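PDB 6FX6: SaTIE-TED from Staphylococcus aureus, which is of unknown function but, as the thioester domain of an LPXTG-anchored surface protein, probably takes part in attaching the bacterium to surfaces of its host. Local coordinates for residues G168-S173 with T197-R202; S140-K145 with L229-T234; L184-D189 with L233-I238; G62-T67 with V206-V211; D201-V206 with L223-P228. One frame throughout, in Å; residues are numbered along the deposited sequence.

Contact 1: residues G168-S173 with T197-R202; sequences GIRTPS and TIHLDR
The carbonyl oxygen of H199 is gripped twice from the facing strand. R170 N donates to H199 O over 2.9 Å, in the carbonyl plane, and I169 CA adds a C-H...O contact to H199 O at 3.3 Å. H199 N returns the favour to R170 O, so R170 and H199 form a hydrogen-bonded pair of an antiparallel ladder. G168 and D201 form the next such pair: D201 N meets G168 O at 2.8 Å, while the reverse bond from G168 N is weak.

R170, H199 and D201 put their side chains on one face of the sheet. Bends at chi2 (133°) and chi3 (66°) bring the arginine's end back across the partner strand, where the guanidinium lies flat on the H199 imidazole, centres 3.9 Å apart and planes 9° from parallel. T197 CG2 covers the opposite face of that ring, and a hydrogen bond between H199 ND1 and D230 OD2 fixes its rotation. From the same guanidinium, NH1 of R170 makes a salt bridge to D201 OD1 at 3.0 Å, reaching the syn side of the carboxylate, which sits at the guanidinium's edge. One group thus serves as both ring cover and ion-pair partner.

The other face is apolar: I169 CG2 lies 4.0 Å from L200 CD2 and also touches I198 CG2. Strand 168-170 is an outermost strand of a four-stranded mixed sheet, with 195-201 between it and 231-238. The sheet's apolar face looks onto the three-stranded sheet, where I169 meets I179, I198 meets V175 and L200 meets L184.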
# COMPACT_ATOMS: atom_id res chain seq x y z
N GLY A 168 -13.68 1.18 2.45
CA GLY A 168 -14.34 0.66 3.64
C GLY A 168 -14.79 1.77 4.55
O GLY A 168 -14.23 2.87 4.52
N ILE A 169 -15.80 1.47 5.36
CA ILE A 169 -16.40 2.44 6.28
C ILE A 169 -16.51 1.77 7.65
O ILE A 169 -17.09 0.69 7.76
CB ILE A 169 -17.81 2.89 5.81
CG1 ILE A 169 -17.77 3.42 4.37
CG2 ILE A 169 -18.37 3.96 6.75
CD1 ILE A 169 -19.12 3.79 3.78
N ARG A 170 -15.95 2.41 8.68
CA ARG A 170 -16.11 1.97 10.07
C ARG A 170 -17.01 2.96 10.80
O ARG A 170 -16.83 4.18 10.71
CB ARG A 170 -14.77 1.89 10.78
CG ARG A 170 -13.81 0.85 10.23
CD ARG A 170 -12.41 1.42 10.05
NE ARG A 170 -11.77 1.77 11.31
CZ ARG A 170 -10.72 2.58 11.46
NH1 ARG A 170 -10.15 3.21 10.43
NH2 ARG A 170 -10.25 2.79 12.68
N THR A 171 -17.98 2.42 11.52
CA THR A 171 -18.92 3.20 12.30
C THR A 171 -19.13 2.50 13.63
O THR A 171 -19.11 1.26 13.68
CB THR A 171 -20.28 3.32 11.58
OG1 THR A 171 -20.81 2.01 11.33
CG2 THR A 171 -20.13 4.06 10.27
N PRO A 172 -19.36 3.27 14.71
CA PRO A 172 -19.77 2.63 15.95
C PRO A 172 -21.21 2.13 15.83
O PRO A 172 -21.93 2.51 14.90
CB PRO A 172 -19.67 3.75 16.97
CG PRO A 172 -19.93 4.99 16.18
CD PRO A 172 -19.27 4.73 14.86
N SER A 173 -21.62 1.28 16.77
CA SER A 173 -22.99 0.79 16.83
C SER A 173 -23.97 1.95 16.97
O SER A 173 -23.68 2.94 17.65
CB SER A 173 -23.14 -0.19 18.00
OG SER A 173 -24.42 -0.78 17.99
N THR A 197 -17.53 8.63 15.79
CA THR A 197 -16.58 8.88 14.71
C THR A 197 -16.75 7.86 13.57
O THR A 197 -16.71 6.65 13.80
CB THR A 197 -15.14 8.86 15.24
OG1 THR A 197 -14.99 9.92 16.19
CG2 THR A 197 -14.13 9.04 14.13
N ILE A 198 -16.96 8.39 12.36
CA ILE A 198 -17.04 7.61 11.13
C ILE A 198 -15.68 7.68 10.42
O ILE A 198 -15.14 8.76 10.23
CB ILE A 198 -18.15 8.16 10.21
CG1 ILE A 198 -19.51 8.01 10.90
CG2 ILE A 198 -18.13 7.45 8.86
CD1 ILE A 198 -20.67 8.65 10.17
N HIS A 199 -15.15 6.52 10.03
CA HIS A 199 -13.88 6.43 9.30
C HIS A 199 -14.11 5.95 7.89
O HIS A 199 -14.72 4.90 7.69
CB HIS A 199 -12.92 5.44 9.97
CG HIS A 199 -12.69 5.69 11.42
ND1 HIS A 199 -11.66 6.46 11.89
CD2 HIS A 199 -13.35 5.23 12.52
CE1 HIS A 199 -11.70 6.49 13.21
NE2 HIS A 199 -12.71 5.75 13.62
N LEU A 200 -13.61 6.70 6.91
CA LEU A 200 -13.71 6.36 5.49
C LEU A 200 -12.34 5.92 4.97
O LEU A 200 -11.55 6.76 4.55
CB LEU A 200 -14.23 7.56 4.70
CG LEU A 200 -15.46 8.25 5.28
CD1 LEU A 200 -15.87 9.40 4.36
CD2 LEU A 200 -16.61 7.27 5.48
N ASP A 201 -12.08 4.61 5.00
CA ASP A 201 -10.75 4.06 4.73
C ASP A 201 -10.45 3.93 3.24
O ASP A 201 -11.28 3.45 2.47
CB ASP A 201 -10.61 2.66 5.34
CG ASP A 201 -10.85 2.63 6.83
OD1 ASP A 201 -10.52 3.62 7.52
OD2 ASP A 201 -11.36 1.61 7.31
N ARG A 202 -9.24 4.31 2.86
CA ARG A 202 -8.72 4.02 1.52
C ARG A 202 -8.16 2.59 1.41
O ARG A 202 -8.17 2.02 0.33
CB ARG A 202 -7.63 5.02 1.13
CG ARG A 202 -8.15 6.41 0.85
CD ARG A 202 -7.01 7.40 0.72
NE ARG A 202 -7.47 8.73 0.32
CZ ARG A 202 -7.70 9.13 -0.94
NH1 ARG A 202 -7.51 8.32 -1.99
NH2 ARG A 202 -8.12 10.38 -1.15

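Contact 2: residues S140-K145 with L229-T234; sequences SFHKQK and LDSWLT
H142 and K143, the two central residues of a type II beta turn from F141 to Q144, settle on W232 at the start of strand 231-238. The turn delivers the chain into a parallel bridge between K145 and T234, at the edge of the four-stranded mixed sheet. K143 CA stands over the six-membered ring of W232, 3.5 Å from its centroid, in a CH-pi contact. Over the five-membered ring the imidazole of H142 comes edge-on, a T-shaped pair with planes at 71°; H142 CE1 is its nearest atom, 3.5 Å from W232 CD1. The indole is brought against the loop by its chi1 of 62°, which sets CG between the backbone N and the carbonyl carbon.

What holds these rings is mostly backbone. W232 N donates to H142 ND1 at 3.1 Å, within the imidazole plane, which fixes the ring's rotation and is consistent with its proton being on NE2. K143 CG lies over one face of this imidazole. K143 N bonds to W232 O at 2.8 Å, and T234 N to Q144 O at 3.0 Å. The positive phi of K143 (69°) is what the third position of a type II turn needs.

F141 packs its CD1 against L233 CD1, on the side of the strand away from W232, and the phenyl also touches L200. Further out, S231 OG accepts from A139 N, tying the strand to the approach of the loop. T234 OG1 is hydrogen-bonded to T197 OG1 on the neighbouring strand. It also meets a water 2.6 Å from T234 OG1, which K145 NZ approaches through a weak bond.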
# COMPACT_ATOMS: atom_id res chain seq x y z
N SER A 140 -13.12 17.01 2.51
CA SER A 140 -13.22 18.40 2.99
C SER A 140 -13.72 18.49 4.44
O SER A 140 -13.44 19.46 5.13
CB SER A 140 -14.14 19.21 2.08
OG SER A 140 -15.45 18.66 2.05
N PHE A 141 -14.45 17.47 4.89
CA PHE A 141 -14.92 17.40 6.28
C PHE A 141 -13.99 16.61 7.22
O PHE A 141 -14.36 16.30 8.35
CB PHE A 141 -16.37 16.88 6.34
CG PHE A 141 -16.61 15.59 5.59
CD1 PHE A 141 -16.11 14.38 6.05
CD2 PHE A 141 -17.37 15.59 4.41
CE1 PHE A 141 -16.34 13.20 5.35
CE2 PHE A 141 -17.60 14.42 3.72
CZ PHE A 141 -17.09 13.22 4.19
N HIS A 142 -12.77 16.31 6.76
CA HIS A 142 -11.78 15.55 7.54
C HIS A 142 -11.45 16.24 8.86
O HIS A 142 -11.18 17.44 8.89
CB HIS A 142 -10.50 15.38 6.71
CG HIS A 142 -9.46 14.53 7.36
ND1 HIS A 142 -9.74 13.29 7.89
CD2 HIS A 142 -8.13 14.72 7.53
CE1 HIS A 142 -8.63 12.76 8.37
NE2 HIS A 142 -7.64 13.61 8.17
N LYS A 143 -11.51 15.47 9.94
CA LYS A 143 -11.29 15.94 11.32
C LYS A 143 -12.38 16.86 11.91
O LYS A 143 -12.22 17.31 13.04
CB LYS A 143 -9.93 16.63 11.50
CG LYS A 143 -8.72 15.88 10.99
CD LYS A 143 -7.46 16.62 11.42
CE LYS A 143 -6.24 16.24 10.60
NZ LYS A 143 -5.12 17.19 10.84
N GLN A 144 -13.46 17.13 11.18
CA GLN A 144 -14.48 18.06 11.67
C GLN A 144 -15.47 17.36 12.60
O GLN A 144 -15.62 16.13 12.57
CB GLN A 144 -15.21 18.74 10.50
CG GLN A 144 -14.31 19.67 9.70
CD GLN A 144 -15.05 20.55 8.70
OE1 GLN A 144 -16.06 20.14 8.12
NE2 GLN A 144 -14.54 21.76 8.50
N LYS A 145 -16.11 18.17 13.44
CA LYS A 145 -17.19 17.75 14.32
C LYS A 145 -18.47 18.40 13.82
O LYS A 145 -18.51 19.61 13.64
CB LYS A 145 -16.92 18.19 15.75
CG LYS A 145 -15.72 17.51 16.41
CD LYS A 145 -15.49 18.04 17.81
CE LYS A 145 -14.22 17.48 18.44
NZ LYS A 145 -14.37 16.06 18.86
N LEU A 229 -5.44 5.18 6.10
CA LEU A 229 -5.48 6.45 5.37
C LEU A 229 -6.91 6.98 5.26
O LEU A 229 -7.38 7.31 4.17
CB LEU A 229 -4.84 6.29 3.98
CG LEU A 229 -3.44 5.70 3.92
CD1 LEU A 229 -3.00 5.56 2.48
CD2 LEU A 229 -2.43 6.53 4.70
N ASP A 230 -7.58 7.03 6.40
CA ASP A 230 -9.00 7.39 6.44
C ASP A 230 -9.23 8.88 6.54
O ASP A 230 -8.52 9.58 7.25
CB ASP A 230 -9.73 6.67 7.59
CG ASP A 230 -9.21 7.04 8.96
OD1 ASP A 230 -7.99 6.95 9.16
OD2 ASP A 230 -10.02 7.36 9.85
N SER A 231 -10.23 9.36 5.81
CA SER A 231 -10.89 10.61 6.15
C SER A 231 -11.86 10.25 7.26
O SER A 231 -12.50 9.21 7.18
CB SER A 231 -11.64 11.19 4.95
OG SER A 231 -10.73 11.51 3.92
N TRP A 232 -11.94 11.08 8.30
CA TRP A 232 -12.88 10.85 9.39
C TRP A 232 -13.64 12.09 9.81
O TRP A 232 -13.18 13.23 9.66
CB TRP A 232 -12.19 10.18 10.60
CG TRP A 232 -11.09 10.97 11.25
CD1 TRP A 232 -9.75 10.82 11.03
CD2 TRP A 232 -11.22 11.98 12.26
NE1 TRP A 232 -9.04 11.69 11.82
CE2 TRP A 232 -9.91 12.41 12.58
CE3 TRP A 232 -12.31 12.56 12.92
CZ2 TRP A 232 -9.66 13.41 13.54
CZ3 TRP A 232 -12.06 13.56 13.87
CH2 TRP A 232 -10.75 13.97 14.18
N LEU A 233 -14.81 11.82 10.38
CA LEU A 233 -15.77 12.84 10.76
C LEU A 233 -16.42 12.38 12.06
O LEU A 233 -16.88 11.23 12.15
CB LEU A 233 -16.81 12.96 9.65
CG LEU A 233 -18.05 13.85 9.82
CD1 LEU A 233 -18.48 14.41 8.47
CD2 LEU A 233 -19.20 13.09 10.45
N THR A 234 -16.46 13.28 13.05
CA THR A 234 -17.07 12.97 14.34
C THR A 234 -18.44 13.62 14.42
O THR A 234 -18.56 14.83 14.28
CB THR A 234 -16.17 13.43 15.51
OG1 THR A 234 -14.93 12.72 15.44
CG2 THR A 234 -16.83 13.14 16.87
O HOH W 1 -13.04 13.39 17.17

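Contact 3: residues L184-D189 with L233-I238; sequences LIVTAD and LTLQVI
Apolar side chains carry this contact, in three steps along the two strands. In the middle, V186 and L235 reach toward each other tip to tip, and V186 CG1 comes to 3.4 Å from L235 CD1, tighter than a usual van der Waals contact. The valine presents that methyl because CG1 is trans to its backbone N (chi1 -179°). The flanking pairs are looser: L184 CD2 lies 4.3 Å from L233 CD1, and A188 CB lies 4.3 Å from V237 CG1.

Backbone bonds run to strand neighbours: V186 bonds with G154 and T187 with N176, while L233 bonds with I198 on its own side. The carboxylate of D189 turns to N191 N.

The geometry is that of a beta sandwich, the strand axes 9.2 Å apart at closest and their directions 40° from parallel. The strands close up toward their C-terminal ends: CA atoms of L184 and L233 are 10.0 Å apart, those of A188 and V237 7.2 Å. Around the central pair, I198 of strand 195-201, I148 of strand 145-149 and F156 of strand 154-157 complete the packing. F141 touches both L184 and L233 at one end, and V150 meets V237 at the other.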
# COMPACT_ATOMS: atom_id res chain seq x y z
N LEU A 184 -21.73 11.86 1.84
CA LEU A 184 -21.74 10.91 2.94
C LEU A 184 -23.12 10.99 3.58
O LEU A 184 -23.50 12.05 4.08
CB LEU A 184 -20.65 11.24 3.97
CG LEU A 184 -20.60 10.36 5.23
CD1 LEU A 184 -20.30 8.91 4.89
CD2 LEU A 184 -19.59 10.90 6.24
N ILE A 185 -23.86 9.88 3.53
CA ILE A 185 -25.25 9.81 3.99
C ILE A 185 -25.26 9.12 5.35
O ILE A 185 -24.86 7.97 5.47
CB ILE A 185 -26.14 8.99 3.01
CG1 ILE A 185 -25.93 9.44 1.55
CG2 ILE A 185 -27.61 9.07 3.39
CD1 ILE A 185 -26.26 10.88 1.26
N VAL A 186 -25.75 9.81 6.38
CA VAL A 186 -25.59 9.38 7.77
C VAL A 186 -26.90 9.43 8.54
O VAL A 186 -27.65 10.40 8.42
CB VAL A 186 -24.58 10.26 8.51
CG1 VAL A 186 -24.39 9.80 9.94
CG2 VAL A 186 -23.24 10.27 7.77
N THR A 187 -27.17 8.40 9.32
CA THR A 187 -28.21 8.45 10.34
C THR A 187 -27.70 7.80 11.63
O THR A 187 -27.02 6.78 11.58
CB THR A 187 -29.55 7.83 9.85
OG1 THR A 187 -30.55 7.96 10.87
CG2 THR A 187 -29.40 6.36 9.47
N ALA A 188 -27.99 8.43 12.76
CA ALA A 188 -27.58 7.95 14.08
C ALA A 188 -28.80 7.82 14.97
O ALA A 188 -29.68 8.67 14.94
CB ALA A 188 -26.58 8.90 14.70
N ASP A 189 -28.83 6.75 15.78
CA ASP A 189 -29.95 6.48 16.70
C ASP A 189 -29.49 6.64 18.16
O ASP A 189 -28.34 7.01 18.41
CB ASP A 189 -30.60 5.11 16.40
CG ASP A 189 -29.62 3.95 16.47
OD1 ASP A 189 -29.01 3.74 17.54
OD2 ASP A 189 -29.48 3.22 15.46
N LEU A 233 -14.81 11.82 10.38
CA LEU A 233 -15.77 12.84 10.76
C LEU A 233 -16.42 12.38 12.06
O LEU A 233 -16.88 11.23 12.15
CB LEU A 233 -16.81 12.96 9.65
CG LEU A 233 -18.05 13.85 9.82
CD1 LEU A 233 -18.48 14.41 8.47
CD2 LEU A 233 -19.20 13.09 10.45
N THR A 234 -16.46 13.28 13.05
CA THR A 234 -17.07 12.97 14.34
C THR A 234 -18.44 13.62 14.42
O THR A 234 -18.56 14.83 14.28
CB THR A 234 -16.17 13.43 15.51
OG1 THR A 234 -14.93 12.72 15.44
CG2 THR A 234 -16.83 13.14 16.87
N LEU A 235 -19.47 12.81 14.65
CA LEU A 235 -20.83 13.31 14.85
C LEU A 235 -21.06 13.59 16.33
O LEU A 235 -20.74 12.76 17.17
CB LEU A 235 -21.85 12.28 14.40
CG LEU A 235 -21.76 11.78 12.96
CD1 LEU A 235 -22.68 10.58 12.77
CD2 LEU A 235 -22.09 12.87 11.96
N GLN A 236 -21.62 14.77 16.63
CA GLN A 236 -22.06 15.09 17.98
C GLN A 236 -23.55 14.76 18.02
O GLN A 236 -24.38 15.51 17.50
CB GLN A 236 -21.81 16.57 18.30
CG GLN A 236 -20.34 16.97 18.29
CD GLN A 236 -20.11 18.47 18.47
OE1 GLN A 236 -20.95 19.29 18.09
NE2 GLN A 236 -18.96 18.82 19.03
N VAL A 237 -23.89 13.62 18.63
CA VAL A 237 -25.24 13.07 18.54
C VAL A 237 -26.12 13.74 19.59
O VAL A 237 -25.87 13.60 20.78
CB VAL A 237 -25.24 11.53 18.71
CG1 VAL A 237 -26.63 10.96 18.42
CG2 VAL A 237 -24.20 10.88 17.80
N ILE A 238 -27.14 14.46 19.12
CA ILE A 238 -28.04 15.23 19.99
C ILE A 238 -29.24 14.35 20.35
O ILE A 238 -30.00 13.96 19.48
CB ILE A 238 -28.52 16.53 19.30
CG1 ILE A 238 -27.32 17.45 19.04
CG2 ILE A 238 -29.56 17.25 20.16
CD1 ILE A 238 -27.59 18.56 18.05

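Contact 4: residues G62-T67 with V206-V211; sequences GANLDT and VGTPLV
A63 and V211 pair antiparallel, joining strand 59-64 to strand 210-213 within the larger, eight-stranded sheet. This is the tight part. A63 N donates to V211 O at 2.9 Å, and V211 N to A63 O at 2.7 Å, both nearly straight. One step on, where the strand 59-64 ends, L65 N bonds to P209 O at 2.9 Å, with the donor tilted from the carbonyl plane by 33°.

Side chains close in around these bonds. V211 CG1, set between its backbone N and carbonyl carbon by a chi1 of 55°, comes within 3.3 Å of A63 O and 3.4 Å of T67 OG1. L65 crosses the P209 ring at about a right angle, its CD2 lying 3.9 Å from P209 CB; R75 and T79 of helix 72-87 touch L65 and P209 respectively, so this side is covered.

The other side is looser and more open to solvent. T208 is exposed there, facing the end of the N64 side chain, which is modelled in two conformers and whose amide orientation is doubtful. D66 and T67 are likewise exposed, yet the bend they form is held: N64 O accepts from T67 N and also from T67 OG1, the latter at 2.9 Å.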
# COMPACT_ATOMS: atom_id res chain seq x y z
N GLY A 62 11.20 -13.42 10.39
CA GLY A 62 10.40 -12.21 10.23
C GLY A 62 10.56 -11.26 11.40
O GLY A 62 10.37 -11.65 12.55
N ALA A 63 10.92 -10.02 11.11
CA ALA A 63 10.96 -8.94 12.09
C ALA A 63 10.25 -7.73 11.49
O ALA A 63 10.08 -7.67 10.28
CB ALA A 63 12.40 -8.59 12.44
N ASN A 64 9.85 -6.77 12.32
CA ASN A 64 9.14 -5.58 11.84
C ASN A 64 10.04 -4.75 10.91
O ASN A 64 11.25 -4.66 11.11
CB ASN A 64 8.66 -4.72 13.01
CG ASN A 64 7.64 -3.67 12.58
OD1 ASN A 64 7.87 -2.48 12.74
ND2 ASN A 64 6.53 -4.12 12.02
N LEU A 65 9.43 -4.16 9.88
CA LEU A 65 10.16 -3.38 8.87
C LEU A 65 11.06 -2.27 9.42
O LEU A 65 12.09 -1.96 8.81
CB LEU A 65 9.17 -2.77 7.86
CG LEU A 65 9.75 -2.04 6.64
CD1 LEU A 65 10.55 -2.99 5.77
CD2 LEU A 65 8.63 -1.39 5.84
N ASP A 66 10.68 -1.68 10.55
CA ASP A 66 11.49 -0.61 11.17
C ASP A 66 12.91 -1.01 11.64
O ASP A 66 13.74 -0.13 11.86
CB ASP A 66 10.72 0.09 12.31
CG ASP A 66 10.33 -0.85 13.46
OD1 ASP A 66 10.79 -2.01 13.49
OD2 ASP A 66 9.55 -0.41 14.32
N THR A 67 13.18 -2.31 11.78
CA THR A 67 14.54 -2.79 12.08
C THR A 67 15.53 -2.49 10.94
O THR A 67 16.72 -2.30 11.19
CB THR A 67 14.59 -4.31 12.38
OG1 THR A 67 14.17 -5.05 11.24
CG2 THR A 67 13.72 -4.66 13.58
N VAL A 206 -5.06 -3.77 6.05
CA VAL A 206 -4.03 -3.15 6.87
C VAL A 206 -3.32 -4.23 7.69
O VAL A 206 -3.94 -5.21 8.11
CB VAL A 206 -4.65 -2.06 7.79
CG1 VAL A 206 -3.60 -1.45 8.72
CG2 VAL A 206 -5.31 -0.97 6.95
N GLY A 207 -2.03 -4.04 7.91
CA GLY A 207 -1.26 -4.95 8.76
C GLY A 207 0.09 -4.37 9.11
O GLY A 207 0.38 -3.21 8.81
N THR A 208 0.92 -5.19 9.74
CA THR A 208 2.26 -4.77 10.13
C THR A 208 3.27 -5.26 9.08
O THR A 208 3.34 -6.46 8.79
CB THR A 208 2.63 -5.21 11.58
OG1 THR A 208 3.85 -4.58 11.97
CG2 THR A 208 2.78 -6.74 11.72
N PRO A 209 4.04 -4.32 8.47
CA PRO A 209 5.00 -4.75 7.46
C PRO A 209 6.20 -5.46 8.08
O PRO A 209 6.75 -4.98 9.08
CB PRO A 209 5.41 -3.45 6.77
CG PRO A 209 5.11 -2.36 7.73
CD PRO A 209 4.03 -2.86 8.65
N LEU A 210 6.59 -6.58 7.49
CA LEU A 210 7.67 -7.42 7.99
C LEU A 210 8.86 -7.38 7.05
O LEU A 210 8.71 -7.18 5.84
CB LEU A 210 7.17 -8.86 8.14
CG LEU A 210 5.96 -9.09 9.06
CD1 LEU A 210 5.61 -10.57 9.15
CD2 LEU A 210 6.21 -8.52 10.45
N VAL A 211 10.05 -7.56 7.61
CA VAL A 211 11.27 -7.79 6.84
C VAL A 211 11.72 -9.20 7.19
O VAL A 211 11.64 -9.61 8.36
CB VAL A 211 12.37 -6.72 7.08
CG1 VAL A 211 12.73 -6.57 8.56
CG2 VAL A 211 13.62 -7.03 6.27

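Contact 5: residues D201-V206 with L223-P228; sequences DRITIV and LKPFDP
The flat carboxylate of D201 has the P228 ring over one face: P228 CB lies 3.5 Å from D201 OD1, while R170 NH1 comes to the carboxylate at its edge. A second flat group, the peptide joining F226 to D227, is covered by V206, whose CG1 stands over its face 3.6 Å from F226 C. With chi1 at 177° CG1 extends on the side away from the backbone N, and the valine's other branch, CG2, rests 4.0 Å from P228 CB. P225, whose ring is puckered rather than flat, is met by I203: CG2 of I203 is 3.8 Å from P225 CG, and CD1 of I203 touches P225 CB.

Polar bonds between the two segments gather on a single acceptor. P228 O takes I203 N at 3.2 Å, with the donor tilted 28° from the carbonyl plane, and a weak bond from R202 N at 3.0 Å. At the other end V206 CA makes a C-H...O contact of 3.3 Å to P225 O, an oxygen that also bonds to G207 N.

Both segments are irregular links. The first runs from strand 195-201 to strand 210-213, and the second from strand 220-222 back to strand 231-238. H83 of helix 72-87 touches I203 and I205, while the guanidinium of R202 turns away to Q137 O.

P225 and P228 lack a backbone N-H, so there 223-228 can accept but not donate, consistent with the irregular, one-way bonding to P228 O. The links between the two sheets are held by methyls packed on prolines, plus that bonding from I203 and, weakly, R202.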
# COMPACT_ATOMS: atom_id res chain seq x y z
N ASP A 201 -12.08 4.61 5.00
CA ASP A 201 -10.75 4.06 4.73
C ASP A 201 -10.45 3.93 3.24
O ASP A 201 -11.28 3.45 2.47
CB ASP A 201 -10.61 2.66 5.34
CG ASP A 201 -10.85 2.63 6.83
OD1 ASP A 201 -10.52 3.62 7.52
OD2 ASP A 201 -11.36 1.61 7.31
N ARG A 202 -9.24 4.31 2.86
CA ARG A 202 -8.72 4.02 1.52
C ARG A 202 -8.16 2.59 1.41
O ARG A 202 -8.17 2.02 0.33
CB ARG A 202 -7.63 5.02 1.13
CG ARG A 202 -8.15 6.41 0.85
CD ARG A 202 -7.01 7.40 0.72
NE ARG A 202 -7.47 8.73 0.32
CZ ARG A 202 -7.70 9.13 -0.94
NH1 ARG A 202 -7.51 8.32 -1.99
NH2 ARG A 202 -8.12 10.38 -1.15
N ILE A 203 -7.66 2.05 2.52
CA ILE A 203 -7.05 0.72 2.56
C ILE A 203 -7.74 -0.15 3.63
O ILE A 203 -7.84 0.25 4.78
CB ILE A 203 -5.53 0.81 2.87
CG1 ILE A 203 -4.82 1.64 1.77
CG2 ILE A 203 -4.91 -0.58 2.97
CD1 ILE A 203 -3.36 1.93 2.05
N THR A 204 -8.17 -1.34 3.23
CA THR A 204 -8.87 -2.28 4.12
C THR A 204 -8.15 -3.62 4.31
O THR A 204 -8.75 -4.56 4.83
CB THR A 204 -10.28 -2.55 3.58
OG1 THR A 204 -10.19 -3.17 2.29
CG2 THR A 204 -11.07 -1.24 3.47
N ILE A 205 -6.89 -3.71 3.88
CA ILE A 205 -6.02 -4.87 4.15
C ILE A 205 -4.79 -4.37 4.90
O ILE A 205 -3.65 -4.51 4.46
CB ILE A 205 -5.63 -5.67 2.87
CG1 ILE A 205 -5.19 -4.74 1.72
CG2 ILE A 205 -6.79 -6.55 2.42
CD1 ILE A 205 -4.37 -5.44 0.66
N VAL A 206 -5.06 -3.77 6.05
CA VAL A 206 -4.03 -3.15 6.87
C VAL A 206 -3.32 -4.23 7.69
O VAL A 206 -3.94 -5.21 8.11
CB VAL A 206 -4.65 -2.06 7.79
CG1 VAL A 206 -3.60 -1.45 8.72
CG2 VAL A 206 -5.31 -0.97 6.95
N LEU A 223 5.49 -5.97 2.48
CA LEU A 223 5.35 -4.55 2.76
C LEU A 223 3.88 -4.17 2.93
O LEU A 223 3.27 -3.50 2.08
CB LEU A 223 6.00 -3.74 1.63
CG LEU A 223 7.47 -4.07 1.33
CD1 LEU A 223 7.93 -3.35 0.07
CD2 LEU A 223 8.36 -3.73 2.52
N LYS A 224 3.32 -4.60 4.06
CA LYS A 224 1.92 -4.36 4.38
C LYS A 224 1.71 -2.91 4.80
O LYS A 224 2.48 -2.39 5.60
CB LYS A 224 1.46 -5.27 5.52
CG LYS A 224 1.58 -6.76 5.24
CD LYS A 224 0.90 -7.56 6.33
CE LYS A 224 1.09 -9.04 6.13
NZ LYS A 224 0.39 -9.79 7.21
N PRO A 225 0.66 -2.26 4.27
CA PRO A 225 0.35 -0.91 4.74
C PRO A 225 -0.21 -0.95 6.15
O PRO A 225 -1.05 -1.79 6.46
CB PRO A 225 -0.67 -0.40 3.71
CG PRO A 225 -1.29 -1.63 3.15
CD PRO A 225 -0.30 -2.74 3.27
N PHE A 226 0.26 -0.04 7.01
CA PHE A 226 -0.09 -0.05 8.44
C PHE A 226 -1.07 1.06 8.82
O PHE A 226 -1.40 1.20 10.00
CB PHE A 226 1.17 0.02 9.32
CG PHE A 226 2.09 1.17 9.01
CD1 PHE A 226 1.84 2.44 9.53
CD2 PHE A 226 3.20 0.99 8.19
CE1 PHE A 226 2.68 3.50 9.24
CE2 PHE A 226 4.05 2.05 7.89
CZ PHE A 226 3.79 3.31 8.42
N ASP A 227 -1.54 1.82 7.83
CA ASP A 227 -2.43 2.95 8.05
C ASP A 227 -3.59 2.82 7.05
O ASP A 227 -3.34 2.70 5.85
CB ASP A 227 -1.66 4.25 7.79
CG ASP A 227 -2.37 5.50 8.33
OD1 ASP A 227 -3.61 5.50 8.47
OD2 ASP A 227 -1.66 6.49 8.59
N PRO A 228 -4.85 2.84 7.53
CA PRO A 228 -5.96 2.82 6.57
C PRO A 228 -6.15 4.11 5.75
O PRO A 228 -6.94 4.11 4.81
CB PRO A 228 -7.19 2.54 7.45
CG PRO A 228 -6.80 2.97 8.81
CD PRO A 228 -5.32 2.76 8.93

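In the fold
From the N terminus, residues 62-67 come first, but contact 4 closes only when 206-211 returns to the eight-stranded sheet; the long loop between contains contact 1. Residues 140-145 open the loop that contact 2 closes at 229-234, enclosing contacts 1 and 5. Contact 1 closes a short loop from 168-173 to 197-202. Contact 3 finishes on strand 231-238, encloses contact 5 and crosses contact 1. Contact 5 closes the loop from 201-206 to 223-228, starting where contact 1 ends. Contact 4 crosses contacts 2, 3 and 5. Contacts 1 and 2 build the four-stranded sheet, contact 3 joins it to the three-stranded one, and contact 5 ties together the two connections between the eight-stranded and four-stranded sheets.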